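Local coordinates for uncharacterized protein (Bacteroides thetaiotaomicron VPI-5482, PDB 3KNY) that is of unknown function but has a two-domain, strand-rich fold and is probably a lipoprotein, at residues M49-E54 with E81-G86; E66-E71 with Y147-D152. All coordinates share one frame; numbering follows the deposited sequence.

Interaction 1 of 2, residues M49-E54 with E81-G86; sequences MSSRYE and ERIEKG
I83, on the last turn of helix 66-84, drives its side chain into the turn that leads from helix 40-49 into strand 53-55. The contact lies within a beta-alpha-beta unit, strand 53-55, helix 66-84 and strand 93-97, and packs the C-terminal end of the helix against the approach to the first strand. The side chains of R52 and I83 run antiparallel alongside one another. The aliphatic part of R52 lies against the CD1 branch, with CG 3.6 Å from I83 CD1, and a bend at chi2 (-74°) then folds the guanidinium back so that I83 CG2 lies over one face, nearer its margin than its centre, 3.8 Å from R52 CZ. In the guanidinium plane R52 NH1 donates to S51 O at 3.0 Å, reaching it from above the carbonyl plane, while NE donates to I88 O. With an alanine here, I83 CG2 would probably lose its flat cover, and S51 O and I88 O these donors. M49, here selenomethionine, flanks I83, its SE 4.4 Å from I83 CD1, and its O accepts from both R52 N and Y53 N. At the Y53 ring, I83 CD1 arrives at the edge, 4.4 Å from CE1.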
HETATM    1  N   MSE A  49     -13.148  -5.817  -1.590  1.00 35.47           N
HETATM    2  CA  MSE A  49     -12.005  -5.052  -1.157  1.00 34.12           C
HETATM    3  C   MSE A  49     -11.403  -4.320  -2.356  1.00 33.67           C
HETATM    4  O   MSE A  49     -11.014  -3.162  -2.248  1.00 33.09           O
HETATM    5  CB  MSE A  49     -11.008  -6.042  -0.535  1.00 32.90           C
HETATM    6  CG  MSE A  49     -10.207  -5.502   0.574  1.00 35.89           C
HETATM    7 SE   MSE A  49     -11.143  -5.091   2.237  0.75 20.63          SE
HETATM    8  CE  MSE A  49      -9.500  -4.249   2.873  1.00 29.69           C
ATOM      9  N   SER A  50     -11.385  -4.980  -3.517  1.00 32.49           N
ATOM     10  CA  SER A  50     -10.785  -4.393  -4.725  1.00 30.94           C
ATOM     11  C   SER A  50     -11.628  -3.254  -5.291  1.00 29.85           C
ATOM     12  O   SER A  50     -11.210  -2.586  -6.232  1.00 27.78           O
ATOM     13  CB  SER A  50     -10.563  -5.455  -5.819  1.00 30.83           C
ATOM     14  OG  SER A  50     -11.768  -5.716  -6.530  1.00 27.28           O
ATOM     15  N   SER A  51     -12.819  -3.043  -4.737  1.00 30.43           N
ATOM     16  CA  SER A  51     -13.664  -1.938  -5.175  1.00 31.54           C
ATOM     17  C   SER A  51     -13.253  -0.631  -4.501  1.00 33.69           C
ATOM     18  O   SER A  51     -13.771   0.423  -4.849  1.00 35.36           O
ATOM     19  CB  SER A  51     -15.115  -2.217  -4.835  1.00 29.51           C
ATOM     20  OG  SER A  51     -15.348  -2.040  -3.453  1.00 26.51           O
ATOM     21  N   ARG A  52     -12.371  -0.715  -3.503  1.00 34.89           N
ATOM     22  CA  ARG A  52     -11.918   0.477  -2.751  1.00 35.36           C
ATOM     23  C   ARG A  52     -10.413   0.602  -2.621  1.00 34.26           C
ATOM     24  O   ARG A  52      -9.929   1.696  -2.337  1.00 35.79           O
ATOM     25  CB  ARG A  52     -12.481   0.467  -1.332  1.00 35.72           C
ATOM     26  CG  ARG A  52     -13.976   0.483  -1.265  1.00 38.20           C
ATOM     27  CD  ARG A  52     -14.515   1.843  -1.615  1.00 42.02           C
ATOM     28  NE  ARG A  52     -15.951   1.837  -1.429  1.00 42.16           N
ATOM     29  CZ  ARG A  52     -16.814   1.357  -2.312  1.00 42.21           C
ATOM     30  NH1 ARG A  52     -16.385   0.874  -3.475  1.00 33.99           N
ATOM     31  NH2 ARG A  52     -18.116   1.369  -2.026  1.00 46.57           N
ATOM     32  N   TYR A  53      -9.690  -0.502  -2.793  1.00 32.72           N
ATOM     33  CA  TYR A  53      -8.246  -0.532  -2.590  1.00 32.98           C
ATOM     34  C   TYR A  53      -7.572  -1.132  -3.811  1.00 33.30           C
ATOM     35  O   TYR A  53      -8.119  -2.041  -4.451  1.00 38.24           O
ATOM     36  CB  TYR A  53      -7.877  -1.407  -1.387  1.00 31.67           C
ATOM     37  CG  TYR A  53      -8.387  -0.934  -0.059  1.00 33.64           C
ATOM     38  CD1 TYR A  53      -9.663  -1.281   0.392  1.00 32.36           C
ATOM     39  CD2 TYR A  53      -7.578  -0.148   0.773  1.00 38.40           C
ATOM     40  CE1 TYR A  53     -10.128  -0.840   1.641  1.00 39.57           C
ATOM     41  CE2 TYR A  53      -8.031   0.300   2.012  1.00 33.10           C
ATOM     42  CZ  TYR A  53      -9.297  -0.047   2.444  1.00 36.56           C
ATOM     43  OH  TYR A  53      -9.719   0.403   3.668  1.00 34.30           O
ATOM     44  N   GLU A  54      -6.387  -0.635  -4.128  1.00 29.93           N
ATOM     45  CA  GLU A  54      -5.598  -1.221  -5.174  1.00 30.29           C
ATOM     46  C   GLU A  54      -4.594  -2.062  -4.439  1.00 31.41           C
ATOM     47  O   GLU A  54      -3.743  -1.531  -3.736  1.00 32.82           O
ATOM     48  CB  GLU A  54      -4.988  -0.153  -6.061  1.00 30.04           C
ATOM     49  CG  GLU A  54      -6.070   0.485  -6.946  1.00 33.42           C
ATOM     50  CD  GLU A  54      -5.612   1.722  -7.691  1.00 39.59           C
ATOM     51  OE1 GLU A  54      -4.829   2.528  -7.104  1.00 48.39           O
ATOM     52  OE2 GLU A  54      -6.068   1.891  -8.851  1.00 33.53           O
ATOM     53  N   GLU A  81     -17.304  -5.304   5.663  1.00 39.71           N
ATOM     54  CA  GLU A  81     -18.522  -4.927   6.341  1.00 42.93           C
ATOM     55  C   GLU A  81     -18.753  -3.425   6.286  1.00 42.68           C
ATOM     56  O   GLU A  81     -19.886  -2.978   6.100  1.00 41.08           O
ATOM     57  CB  GLU A  81     -18.500  -5.403   7.791  1.00 45.29           C
ATOM     58  CG  GLU A  81     -19.744  -4.991   8.587  1.00 52.74           C
ATOM     59  CD  GLU A  81     -20.173  -6.035   9.591  1.00 63.00           C
ATOM     60  OE1 GLU A  81     -19.454  -7.054   9.741  1.00 67.69           O
ATOM     61  OE2 GLU A  81     -21.246  -5.844  10.217  1.00 71.78           O
ATOM     62  N   ARG A  82     -17.684  -2.650   6.436  1.00 43.57           N
ATOM     63  CA  ARG A  82     -17.797  -1.197   6.365  1.00 45.03           C
ATOM     64  C   ARG A  82     -18.022  -0.714   4.951  1.00 43.79           C
ATOM     65  O   ARG A  82     -18.738   0.262   4.745  1.00 45.08           O
ATOM     66  CB  ARG A  82     -16.560  -0.548   6.953  1.00 47.90           C
ATOM     67  CG  ARG A  82     -16.444  -0.865   8.409  1.00 50.76           C
ATOM     68  CD  ARG A  82     -15.027  -0.926   8.886  1.00 55.26           C
ATOM     69  NE  ARG A  82     -15.060  -1.138  10.323  1.00 58.49           N
ATOM     70  CZ  ARG A  82     -15.297  -0.178  11.212  1.00 56.88           C
ATOM     71  NH1 ARG A  82     -15.494   1.079  10.830  1.00 56.28           N
ATOM     72  NH2 ARG A  82     -15.328  -0.475  12.498  1.00 59.30           N
ATOM     73  N   ILE A  83     -17.415  -1.395   3.982  1.00 43.03           N
ATOM     74  CA  ILE A  83     -17.642  -1.076   2.573  1.00 41.31           C
ATOM     75  C   ILE A  83     -19.103  -1.357   2.302  1.00 41.14           C
ATOM     76  O   ILE A  83     -19.791  -0.500   1.786  1.00 41.33           O
ATOM     77  CB  ILE A  83     -16.736  -1.882   1.597  1.00 41.00           C
ATOM     78  CG1 ILE A  83     -15.257  -1.542   1.851  1.00 37.57           C
ATOM     79  CG2 ILE A  83     -17.104  -1.568   0.158  1.00 31.16           C
ATOM     80  CD1 ILE A  83     -14.241  -2.281   0.963  1.00 31.34           C
ATOM     81  N   GLU A  84     -19.579  -2.535   2.697  1.00 42.94           N
ATOM     82  CA  GLU A  84     -20.995  -2.910   2.493  1.00 44.77           C
ATOM     83  C   GLU A  84     -21.965  -1.984   3.234  1.00 46.62           C
ATOM     84  O   GLU A  84     -23.013  -1.632   2.694  1.00 45.84           O
ATOM     85  CB  GLU A  84     -21.256  -4.372   2.887  1.00 43.83           C
ATOM     86  CG  GLU A  84     -20.815  -5.380   1.839  1.00 46.50           C
ATOM     87  CD  GLU A  84     -20.727  -6.814   2.367  1.00 52.85           C
ATOM     88  OE1 GLU A  84     -21.473  -7.162   3.314  1.00 51.43           O
ATOM     89  OE2 GLU A  84     -19.906  -7.597   1.821  1.00 56.47           O
ATOM     90  N   LYS A  85     -21.603  -1.568   4.448  1.00 48.83           N
ATOM     91  CA  LYS A  85     -22.457  -0.674   5.255  1.00 49.93           C
ATOM     92  C   LYS A  85     -22.515   0.774   4.770  1.00 48.84           C
ATOM     93  O   LYS A  85     -23.161   1.590   5.409  1.00 48.41           O
ATOM     94  CB  LYS A  85     -22.044  -0.719   6.743  1.00 50.49           C
ATOM     95  CG  LYS A  85     -22.597  -1.957   7.425  1.00 57.32           C
ATOM     96  CD  LYS A  85     -22.147  -2.152   8.858  1.00 64.11           C
ATOM     97  CE  LYS A  85     -22.875  -3.374   9.434  1.00 65.31           C
ATOM     98  NZ  LYS A  85     -22.403  -3.737  10.794  1.00 69.03           N
ATOM     99  N   GLY A  86     -21.856   1.090   3.655  1.00 48.61           N
ATOM    100  CA  GLY A  86     -21.843   2.449   3.101  1.00 49.15           C
ATOM    101  C   GLY A  86     -20.793   3.360   3.726  1.00 50.04           C
ATOM    102  O   GLY A  86     -20.685   4.536   3.379  1.00 50.50           O
TER

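Interaction 2 of 2, residues E66-E71 with Y147-D152; sequences EKRKKE and YKKSDD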
ATOM      1  N   GLU A  66      -2.069 -20.545   9.943  1.00 52.86           N
ATOM      2  CA  GLU A  66      -3.504 -20.434  10.185  1.00 53.30           C
ATOM      3  C   GLU A  66      -3.774 -19.243  11.100  1.00 53.40           C
ATOM      4  O   GLU A  66      -4.727 -18.501  10.867  1.00 55.24           O
ATOM      5  CB  GLU A  66      -4.096 -21.737  10.761  1.00 53.13           C
ATOM      6  CG  GLU A  66      -3.997 -22.961   9.820  1.00 53.19           C
ATOM      7  CD  GLU A  66      -4.524 -22.698   8.393  1.00 56.97           C
ATOM      8  OE1 GLU A  66      -5.624 -22.121   8.233  1.00 61.52           O
ATOM      9  OE2 GLU A  66      -3.839 -23.075   7.418  1.00 52.77           O
ATOM     10  N   LYS A  67      -2.930 -19.036  12.113  1.00 52.43           N
ATOM     11  CA  LYS A  67      -3.051 -17.857  12.983  1.00 52.49           C
ATOM     12  C   LYS A  67      -3.067 -16.582  12.122  1.00 51.76           C
ATOM     13  O   LYS A  67      -3.885 -15.686  12.338  1.00 48.71           O
ATOM     14  CB  LYS A  67      -1.892 -17.783  13.988  1.00 52.64           C
ATOM     15  CG  LYS A  67      -2.062 -16.705  15.081  1.00 56.37           C
ATOM     16  CD  LYS A  67      -0.721 -16.084  15.554  1.00 58.41           C
ATOM     17  CE  LYS A  67      -0.101 -15.182  14.470  1.00 61.68           C
ATOM     18  NZ  LYS A  67       0.996 -14.285  14.942  1.00 55.06           N
ATOM     19  N   ARG A  68      -2.165 -16.535  11.139  1.00 51.63           N
ATOM     20  CA  ARG A  68      -2.034 -15.393  10.248  1.00 51.39           C
ATOM     21  C   ARG A  68      -3.229 -15.262   9.319  1.00 51.41           C
ATOM     22  O   ARG A  68      -3.789 -14.179   9.201  1.00 50.23           O
ATOM     23  CB  ARG A  68      -0.745 -15.488   9.440  1.00 50.91           C
ATOM     24  CG  ARG A  68      -0.488 -14.305   8.514  1.00 52.50           C
ATOM     25  CD  ARG A  68      -0.436 -12.977   9.265  1.00 53.01           C
ATOM     26  NE  ARG A  68      -0.182 -11.825   8.385  1.00 54.26           N
ATOM     27  CZ  ARG A  68      -0.229 -10.546   8.779  1.00 46.58           C
ATOM     28  NH1 ARG A  68      -0.522 -10.251  10.040  1.00 44.31           N
ATOM     29  NH2 ARG A  68       0.011  -9.551   7.921  1.00 38.34           N
ATOM     30  N   LYS A  69      -3.622 -16.352   8.661  1.00 51.93           N
ATOM     31  CA  LYS A  69      -4.825 -16.312   7.815  1.00 52.29           C
ATOM     32  C   LYS A  69      -6.015 -15.717   8.571  1.00 51.30           C
ATOM     33  O   LYS A  69      -6.798 -14.963   7.996  1.00 49.33           O
ATOM     34  CB  LYS A  69      -5.246 -17.701   7.332  1.00 53.16           C
ATOM     35  CG  LYS A  69      -4.501 -18.253   6.146  1.00 55.14           C
ATOM     36  CD  LYS A  69      -5.311 -19.393   5.515  1.00 58.05           C
ATOM     37  CE  LYS A  69      -4.421 -20.542   5.076  1.00 60.72           C
ATOM     38  NZ  LYS A  69      -3.254 -20.050   4.285  1.00 58.91           N
ATOM     39  N   LYS A  70      -6.172 -16.092   9.842  1.00 51.03           N
ATOM     40  CA  LYS A  70      -7.272 -15.577  10.644  1.00 50.43           C
ATOM     41  C   LYS A  70      -7.126 -14.068  10.737  1.00 50.67           C
ATOM     42  O   LYS A  70      -8.074 -13.331  10.469  1.00 52.40           O
ATOM     43  CB  LYS A  70      -7.297 -16.185  12.043  1.00 49.86           C
ATOM     44  CG  LYS A  70      -8.593 -15.885  12.780  1.00 50.73           C
ATOM     45  CD  LYS A  70      -8.653 -16.545  14.150  1.00 50.63           C
ATOM     46  CE  LYS A  70     -10.093 -16.717  14.622  1.00 52.04           C
ATOM     47  NZ  LYS A  70     -10.902 -15.492  14.363  1.00 49.33           N
ATOM     48  N   GLU A  71      -5.924 -13.613  11.090  1.00 49.26           N
ATOM     49  CA  GLU A  71      -5.640 -12.181  11.163  1.00 48.32           C
ATOM     50  C   GLU A  71      -6.048 -11.469   9.857  1.00 47.04           C
ATOM     51  O   GLU A  71      -6.919 -10.576   9.864  1.00 46.87           O
ATOM     52  CB  GLU A  71      -4.154 -11.930  11.493  1.00 48.18           C
ATOM     53  CG  GLU A  71      -3.815 -12.072  12.983  1.00 46.48           C
ATOM     54  CD  GLU A  71      -2.320 -12.086  13.277  1.00 43.75           C
ATOM     55  OE1 GLU A  71      -1.514 -11.725  12.394  1.00 39.03           O
ATOM     56  OE2 GLU A  71      -1.949 -12.467  14.410  1.00 45.96           O
ATOM     57  N   TYR A 147       7.027  -1.425  13.664  1.00 33.19           N
ATOM     58  CA  TYR A 147       5.969  -1.429  14.654  1.00 33.29           C
ATOM     59  C   TYR A 147       5.961  -2.671  15.520  1.00 36.50           C
ATOM     60  O   TYR A 147       6.635  -3.665  15.230  1.00 35.24           O
ATOM     61  CB  TYR A 147       4.611  -1.292  13.964  1.00 32.43           C
ATOM     62  CG  TYR A 147       4.303  -2.355  12.914  1.00 33.48           C
ATOM     63  CD1 TYR A 147       4.815  -2.263  11.620  1.00 34.65           C
ATOM     64  CD2 TYR A 147       3.471  -3.432  13.203  1.00 31.24           C
ATOM     65  CE1 TYR A 147       4.526  -3.233  10.652  1.00 32.59           C
ATOM     66  CE2 TYR A 147       3.164  -4.401  12.237  1.00 29.77           C
ATOM     67  CZ  TYR A 147       3.702  -4.296  10.970  1.00 31.59           C
ATOM     68  OH  TYR A 147       3.412  -5.243  10.030  1.00 28.29           O
ATOM     69  N   LYS A 148       5.178  -2.588  16.593  1.00 39.21           N
ATOM     70  CA  LYS A 148       4.949  -3.696  17.489  1.00 40.77           C
ATOM     71  C   LYS A 148       3.476  -4.063  17.387  1.00 41.19           C
ATOM     72  O   LYS A 148       2.600  -3.209  17.502  1.00 40.23           O
ATOM     73  CB  LYS A 148       5.295  -3.280  18.909  1.00 43.82           C
ATOM     74  CG  LYS A 148       5.980  -4.364  19.722  1.00 46.61           C
ATOM     75  CD  LYS A 148       6.121  -3.961  21.184  1.00 49.82           C
ATOM     76  CE  LYS A 148       4.748  -3.764  21.836  1.00 50.52           C
ATOM     77  NZ  LYS A 148       4.795  -4.066  23.293  1.00 46.77           N
ATOM     78  N   LYS A 149       3.204  -5.330  17.123  1.00 43.61           N
ATOM     79  CA  LYS A 149       1.835  -5.815  17.018  1.00 46.64           C
ATOM     80  C   LYS A 149       1.561  -6.700  18.236  1.00 49.72           C
ATOM     81  O   LYS A 149       2.407  -7.506  18.624  1.00 49.06           O
ATOM     82  CB  LYS A 149       1.632  -6.600  15.715  1.00 45.90           C
ATOM     83  CG  LYS A 149       0.205  -7.114  15.518  1.00 46.63           C
ATOM     84  CD  LYS A 149       0.057  -7.893  14.216  1.00 49.11           C
ATOM     85  CE  LYS A 149      -1.169  -8.812  14.237  1.00 49.62           C
ATOM     86  NZ  LYS A 149      -0.872 -10.063  14.991  1.00 51.01           N
ATOM     87  N   SER A 150       0.396  -6.521  18.854  1.00 52.71           N
ATOM     88  CA  SER A 150      -0.033  -7.386  19.953  1.00 54.43           C
ATOM     89  C   SER A 150      -1.509  -7.784  19.734  1.00 57.29           C
ATOM     90  O   SER A 150      -2.127  -7.393  18.724  1.00 57.59           O
ATOM     91  CB  SER A 150       0.186  -6.692  21.297  1.00 52.24           C
ATOM     92  OG  SER A 150      -0.696  -5.602  21.436  1.00 51.85           O
ATOM     93  N   ASP A 151      -2.046  -8.588  20.659  1.00 60.32           N
ATOM     94  CA  ASP A 151      -3.450  -9.047  20.609  1.00 61.80           C
ATOM     95  C   ASP A 151      -4.371  -7.843  20.318  1.00 62.78           C
ATOM     96  O   ASP A 151      -5.165  -7.845  19.370  1.00 61.48           O
ATOM     97  CB  ASP A 151      -3.854  -9.763  21.927  1.00 59.64           C
ATOM     98  N   ASP A 152      -4.180  -6.788  21.100  1.00 64.48           N
ATOM     99  CA  ASP A 152      -5.056  -5.613  21.093  1.00 65.19           C
ATOM    100  C   ASP A 152      -4.604  -4.522  20.146  1.00 63.18           C
ATOM    101  O   ASP A 152      -5.352  -4.132  19.255  1.00 65.01           O
ATOM    102  CB  ASP A 152      -5.158  -5.026  22.512  1.00 66.63           C
ATOM    103  CG  ASP A 152      -3.917  -5.315  23.360  1.00 71.13           C
ATOM    104  OD1 ASP A 152      -3.785  -6.477  23.827  1.00 79.07           O
ATOM    105  OD2 ASP A 152      -3.084  -4.394  23.548  1.00 74.72           O
TER
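K149 reaches E71 with CG anti to the backbone N (chi1 -179°) and an extended chain that bends at chi4 (-80°), swinging NZ onto the carboxylate. E71 comes from the opposite direction: its CG stands beside the backbone N and the chain runs out straight beyond it, carrying the carboxylate off the helix. The two charges close a salt bridge, K149 NZ to E71 OE2 at 2.7 Å, in which the ammonium sits above the carboxylate plane. The other oxygen is held by R68, whose NH1 donates to E71 OE1 at 2.9 Å; the carboxylate oxygen lies in the guanidinium plane. Together with K67, whose NZ is 3.5 Å from E71 OE2, these residues form a salt-bridge network between the N-terminal turns of helix 66-84 and the end of strand 140-149, the middle strand of a three-stranded antiparallel sheet. Three cationic groups gather on one carboxylate and would probably favour its ionised form; its charge in turn is likely to offset the approach of K67 NZ to K149 NZ, 4.6 Å apart. R68 also ties the helix to other parts of the chain: its NH2 donates to A98 O and its NH1 to O of P218, the C-terminal residue.

Both interactions use helix 66-84, interaction 2 near its start and interaction 1 at its end, with centres 21 Å apart and nearest atoms about 10 Å apart, so they do not touch. Along the chain their segments alternate: 49-54, 66-71, 81-86, then 147-152. Interaction 1 is local, fixing the helix against the chain that enters its own beta-alpha-beta unit, whose strands belong to the mixed sheet. Interaction 2 spans 75 intervening residues and reaches the separate three-stranded antiparallel sheet. One helix is therefore anchored at one end mainly by packing around one isoleucine and at the other by charge, bridging parts of the fold built on different sheets.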